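Local coordinates for surface-associated protein CshA (Streptococcus gordonii, PDB 5L2D), which is a cell-wall-anchored adhesin that binds host fibronectin by a catch-clamp mechanism and is represented here by its non-repetitive domain 2, at residues P51-T56 with N153-S158; A170-F175 with T199-D204. One frame throughout, in Å; residues are numbered along the deposited sequence.

Interaction 1 (P51-T56 with N153-S158)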
loop_
_atom_site.group_PDB
_atom_site.type_symbol
_atom_site.label_atom_id
_atom_site.label_comp_id
_atom_site.label_asym_id
_atom_site.label_seq_id
_atom_site.Cartn_x
_atom_site.Cartn_y
_atom_site.Cartn_z
ATOM N N PRO A 51 -18.462 7.206 19.592
ATOM C CA PRO A 51 -19.263 6.557 20.660
ATOM C C PRO A 51 -19.909 5.262 20.198
ATOM O O PRO A 51 -20.589 5.273 19.187
ATOM C CB PRO A 51 -20.319 7.607 21.003
ATOM C CG PRO A 51 -19.670 8.893 20.659
ATOM C CD PRO A 51 -18.785 8.635 19.467
ATOM N N GLY A 52 -19.592 4.163 20.895
ATOM C CA GLY A 52 -20.080 2.809 20.579
ATOM C C GLY A 52 -19.275 2.000 19.574
ATOM O O GLY A 52 -19.368 0.736 19.496
ATOM N N TYR A 53 -18.458 2.715 18.820
ATOM C CA TYR A 53 -17.872 2.175 17.604
ATOM C C TYR A 53 -16.380 1.802 17.774
ATOM O O TYR A 53 -15.532 2.660 17.966
ATOM C CB TYR A 53 -18.079 3.188 16.495
ATOM C CG TYR A 53 -18.012 2.628 15.096
ATOM C CD1 TYR A 53 -16.811 2.210 14.548
ATOM C CD2 TYR A 53 -19.143 2.555 14.294
ATOM C CE1 TYR A 53 -16.734 1.736 13.244
ATOM C CE2 TYR A 53 -19.080 2.058 12.995
ATOM C CZ TYR A 53 -17.861 1.667 12.478
ATOM O OH TYR A 53 -17.769 1.182 11.204
ATOM N N VAL A 54 -16.079 0.511 17.673
ATOM C CA VAL A 54 -14.731 -0.003 17.835
ATOM C C VAL A 54 -14.213 -0.656 16.542
ATOM O O VAL A 54 -14.873 -1.515 15.956
ATOM C CB VAL A 54 -14.704 -1.056 18.959
ATOM C CG1 VAL A 54 -13.345 -1.702 19.066
ATOM C CG2 VAL A 54 -15.068 -0.428 20.293
ATOM N N VAL A 55 -13.010 -0.264 16.127
ATOM C CA VAL A 55 -12.381 -0.817 14.927
ATOM C C VAL A 55 -11.208 -1.564 15.404
ATOM O O VAL A 55 -10.566 -1.165 16.360
ATOM C CB VAL A 55 -11.900 0.246 13.914
ATOM C CG1 VAL A 55 -13.059 1.078 13.397
ATOM C CG2 VAL A 55 -10.930 1.197 14.536
ATOM N N THR A 56 -10.943 -2.672 14.746
ATOM C CA THR A 56 -9.806 -3.498 15.089
ATOM C C THR A 56 -9.079 -3.819 13.783
ATOM O O THR A 56 -9.655 -4.390 12.849
ATOM C CB THR A 56 -10.244 -4.792 15.801
ATOM O OG1 THR A 56 -11.013 -4.494 16.984
ATOM C CG2 THR A 56 -9.030 -5.611 16.183
ATOM N N ASN A 153 -21.863 -5.192 18.543
ATOM C CA ASN A 153 -22.216 -6.040 17.393
ATOM C C ASN A 153 -21.444 -5.772 16.110
ATOM O O ASN A 153 -21.260 -4.622 15.722
ATOM C CB ASN A 153 -23.703 -5.901 17.090
ATOM C CG ASN A 153 -24.569 -6.289 18.271
ATOM O OD1 ASN A 153 -25.515 -5.587 18.599
ATOM N ND2 ASN A 153 -24.233 -7.394 18.929
ATOM N N PRO A 154 -21.029 -6.841 15.410
ATOM C CA PRO A 154 -20.307 -6.638 14.141
ATOM C C PRO A 154 -21.034 -5.729 13.219
ATOM O O PRO A 154 -22.250 -5.792 13.178
ATOM C CB PRO A 154 -20.257 -8.043 13.556
ATOM C CG PRO A 154 -20.112 -8.912 14.793
ATOM C CD PRO A 154 -21.035 -8.266 15.810
ATOM N N VAL A 155 -20.301 -4.873 12.515
ATOM C CA VAL A 155 -20.877 -4.014 11.454
ATOM C C VAL A 155 -19.949 -3.901 10.230
ATOM O O VAL A 155 -18.770 -4.280 10.314
ATOM C CB VAL A 155 -21.206 -2.595 11.973
ATOM C CG1 VAL A 155 -22.487 -2.622 12.786
ATOM C CG2 VAL A 155 -20.056 -2.036 12.809
ATOM N N LYS A 156 -20.499 -3.412 9.107
ATOM C CA LYS A 156 -19.781 -3.311 7.815
ATOM C C LYS A 156 -18.949 -2.027 7.813
ATOM O O LYS A 156 -19.518 -0.941 7.635
ATOM C CB LYS A 156 -20.752 -3.262 6.589
ATOM N N PRO A 157 -17.603 -2.139 7.976
ATOM C CA PRO A 157 -16.711 -0.973 7.992
ATOM C C PRO A 157 -16.471 -0.342 6.631
ATOM O O PRO A 157 -16.374 -1.046 5.613
ATOM C CB PRO A 157 -15.408 -1.545 8.490
ATOM C CG PRO A 157 -15.416 -2.927 7.959
ATOM C CD PRO A 157 -16.839 -3.396 8.007
ATOM N N SER A 158 -16.382 0.983 6.642
ATOM C CA SER A 158 -15.943 1.762 5.483
ATOM C C SER A 158 -14.510 2.318 5.651
ATOM O O SER A 158 -14.266 3.137 6.488
ATOM C CB SER A 158 -16.944 2.880 5.255
ATOM O OG SER A 158 -18.100 2.341 4.627
#
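Tyr53 reaches across to Val155 and Pro157 with the outer part of its ring and its hydroxyl end. CE2 of Tyr53 lies 4.2 Å from CG2 of Val155, the methyl coming up obliquely to the ring. Farther out, OH of Tyr53 is 4.0 Å from CA of Pro157, so the phenol oxygen rests loosely on the proline at its CA. These are van der Waals contacts, and the interface is small, with 104 Å² buried in all; Tyr53 supplies about half of this.

The CB of Val155 points toward residues 51-56, whereas Tyr53 reaches the other segment through the length of its side chain. Its CG stands anti to the backbone N (chi1 -158°), which brings the end of the ring nearer residues 153-158. A neighbour on its own strand flanks the ring too: CG1 of Val55 sits at the edge, in the ring plane, 3.7 Å from CE1 of Tyr53.

Strands 53-61 and 153-154 each pair antiparallel with strand 138-150, in one sheet. Tyr53 thus meets the chain just past strand 153-154, where it runs on toward strand 158-163, and the CA atoms of Tyr53 and Val155 are 9.2 Å apart. Ala148 on the shared strand is the common neighbour: it touches the side chains of Tyr53 and Pro157 and exchanges a backbone hydrogen bond with Val155.

In the turn just before Tyr53, N of Gly52 is hydrogen-bonded to OE1 of Glu48. The second subunit packs on the contact through its Val284 against Tyr53 and its Ala263 against Pro157, while Ser158 pairs antiparallel with a strand of that neighbouring chain.

Interaction 2 (A170-F175 with T199-D204)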
loop_
_atom_site.group_PDB
_atom_site.type_symbol
_atom_site.label_atom_id
_atom_site.label_comp_id
_atom_site.label_asym_id
_atom_site.label_seq_id
_atom_site.Cartn_x
_atom_site.Cartn_y
_atom_site.Cartn_z
ATOM N N ALA A 170 7.901 5.097 -11.338
ATOM C CA ALA A 170 8.585 3.993 -10.692
ATOM C C ALA A 170 8.703 4.103 -9.166
ATOM O O ALA A 170 9.543 3.427 -8.564
ATOM C CB ALA A 170 9.950 3.817 -11.316
ATOM N N GLU A 171 7.902 4.974 -8.549
ATOM C CA GLU A 171 7.714 4.971 -7.095
ATOM C C GLU A 171 6.274 4.474 -6.864
ATOM O O GLU A 171 5.296 5.247 -6.896
ATOM C CB GLU A 171 7.978 6.359 -6.488
ATOM C CG GLU A 171 9.465 6.762 -6.468
ATOM C CD GLU A 171 9.750 8.037 -5.674
ATOM O OE1 GLU A 171 8.915 8.965 -5.668
ATOM O OE2 GLU A 171 10.827 8.127 -5.063
ATOM N N TYR A 172 6.172 3.153 -6.690
ATOM C CA TYR A 172 4.917 2.401 -6.916
ATOM C C TYR A 172 4.084 2.234 -5.627
ATOM O O TYR A 172 4.567 1.658 -4.664
ATOM C CB TYR A 172 5.265 1.025 -7.451
ATOM C CG TYR A 172 5.846 0.971 -8.847
ATOM C CD1 TYR A 172 5.097 1.384 -9.938
ATOM C CD2 TYR A 172 7.132 0.458 -9.082
ATOM C CE1 TYR A 172 5.607 1.326 -11.223
ATOM C CE2 TYR A 172 7.649 0.385 -10.375
ATOM C CZ TYR A 172 6.877 0.830 -11.434
ATOM O OH TYR A 172 7.321 0.766 -12.719
ATOM N N GLY A 173 2.852 2.748 -5.596
ATOM C CA GLY A 173 1.999 2.633 -4.404
ATOM C C GLY A 173 0.629 2.070 -4.741
ATOM O O GLY A 173 -0.168 2.759 -5.367
ATOM N N ILE A 174 0.358 0.822 -4.326
ATOM C CA ILE A 174 -0.898 0.115 -4.669
ATOM C C ILE A 174 -1.776 -0.212 -3.453
ATOM O O ILE A 174 -1.273 -0.665 -2.405
ATOM C CB ILE A 174 -0.599 -1.225 -5.366
ATOM C CG1 ILE A 174 0.391 -1.014 -6.510
ATOM C CG2 ILE A 174 -1.899 -1.865 -5.845
ATOM C CD1 ILE A 174 0.805 -2.275 -7.251
ATOM N N PHE A 175 -3.075 -0.008 -3.610
ATOM C CA PHE A 175 -4.022 -0.341 -2.565
ATOM C C PHE A 175 -4.962 -1.491 -2.992
ATOM O O PHE A 175 -5.592 -1.413 -4.029
ATOM C CB PHE A 175 -4.874 0.871 -2.241
ATOM C CG PHE A 175 -4.102 2.100 -1.877
ATOM C CD1 PHE A 175 -3.712 2.325 -0.592
ATOM C CD2 PHE A 175 -3.822 3.062 -2.830
ATOM C CE1 PHE A 175 -3.031 3.463 -0.262
ATOM C CE2 PHE A 175 -3.142 4.210 -2.512
ATOM C CZ PHE A 175 -2.747 4.406 -1.221
ATOM N N THR A 199 -3.097 11.788 -11.356
ATOM C CA THR A 199 -2.949 11.183 -12.666
ATOM C C THR A 199 -2.347 9.793 -12.593
ATOM O O THR A 199 -1.509 9.506 -11.740
ATOM C CB THR A 199 -2.001 11.987 -13.540
ATOM O OG1 THR A 199 -0.705 11.858 -12.982
ATOM C CG2 THR A 199 -2.398 13.456 -13.574
ATOM N N VAL A 200 -2.712 8.954 -13.551
ATOM C CA VAL A 200 -2.330 7.574 -13.483
ATOM C C VAL A 200 -0.923 7.331 -14.029
ATOM O O VAL A 200 -0.589 7.765 -15.117
ATOM C CB VAL A 200 -3.351 6.702 -14.247
ATOM C CG1 VAL A 200 -2.915 5.237 -14.188
ATOM C CG2 VAL A 200 -4.766 6.922 -13.696
ATOM N N MET A 201 -0.111 6.591 -13.305
ATOM C CA MET A 201 1.228 6.279 -13.787
ATOM C C MET A 201 1.196 5.260 -14.917
ATOM O O MET A 201 0.482 4.275 -14.785
ATOM C CB MET A 201 2.042 5.727 -12.617
ATOM C CG MET A 201 3.479 5.392 -12.930
ATOM S SD MET A 201 4.292 4.586 -11.543
ATOM C CE MET A 201 3.959 5.778 -10.235
ATOM N N THR A 202 1.979 5.485 -15.996
ATOM C CA THR A 202 2.060 4.577 -17.196
ATOM C C THR A 202 3.481 4.183 -17.554
ATOM O O THR A 202 4.409 4.776 -17.012
ATOM C CB THR A 202 1.506 5.234 -18.473
ATOM O OG1 THR A 202 2.508 6.088 -19.050
ATOM C CG2 THR A 202 0.217 6.048 -18.187
ATOM N N GLU A 203 3.661 3.221 -18.474
ATOM C CA GLU A 203 5.017 2.855 -18.992
ATOM C C GLU A 203 5.588 3.988 -19.905
ATOM O O GLU A 203 6.812 4.222 -19.890
ATOM C CB GLU A 203 5.088 1.441 -19.665
ATOM N N ASP A 204 4.750 4.683 -20.645
ATOM C CA ASP A 204 5.277 5.751 -21.457
ATOM C C ASP A 204 5.868 6.744 -20.490
ATOM O O ASP A 204 6.890 7.338 -20.742
ATOM C CB ASP A 204 4.172 6.408 -22.273
#
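Met201 lays its thioether against Tyr172 and the backbone of Ala170 and Glu171, forming a Met-aromatic contact in the domain interior, with the sulfur near the ring rim on the same side as CA of Ala170. It contributes 73 of the 125 Å² buried here. The sulfur lies 4.5 Å from the centroid of the Tyr172 ring and 56° off the ring normal, an oblique approach; the closest ring atom is CE1 of Tyr172, 3.5 Å from SD of Met201. The two side chains cross at about a right angle.

Met201 leaves the end of strand 198-200 with its chain extended through the first two torsions and bends only at chi3 (-54°), which turns the methyl toward the backbone of the other segment. Tyr172 holds its ring beside its own backbone N (chi1 -69°), and CA of Ala170 rests 3.6 Å above the ring plane, offset toward the rim. Leu231 touches both Tyr172 and Met201, and Trp227 adds to the packing on the tyrosine.

Within this chain, strands 172-177 and 198-200 are the outer members of a three-stranded antiparallel sheet about strand 244-250, and the first of them continues the sheet into the second subunit. Just beyond Met201, Thr202 is the N-cap of helix 203-210, with its OG1 hydrogen-bonded to N of Met205. The methyl CE of Met201 comes to rest 3.6 Å from O of Glu171.

How the interactions relate
From the N terminus, the chain first passes through residues 51-56, on the hairpin of strands 44-50 and 53-61, and interaction 1 closes only when residues 153-158 return beside them after 96 intervening residues. Interaction 2 opens soon afterwards at residues 170-175 and closes the much shorter loop to residues 199-204. The two are in series and neither nest nor cross. Their centres are 33 Å apart, on opposite sides of the chain's centre, and their nearest atoms about 12 Å apart. Interaction 1 ties strand 53-61 to the chain leaving strand 153-154, interaction 2 belongs to the three-stranded sheet and the adjoining helix 203-210; both meet the second subunit.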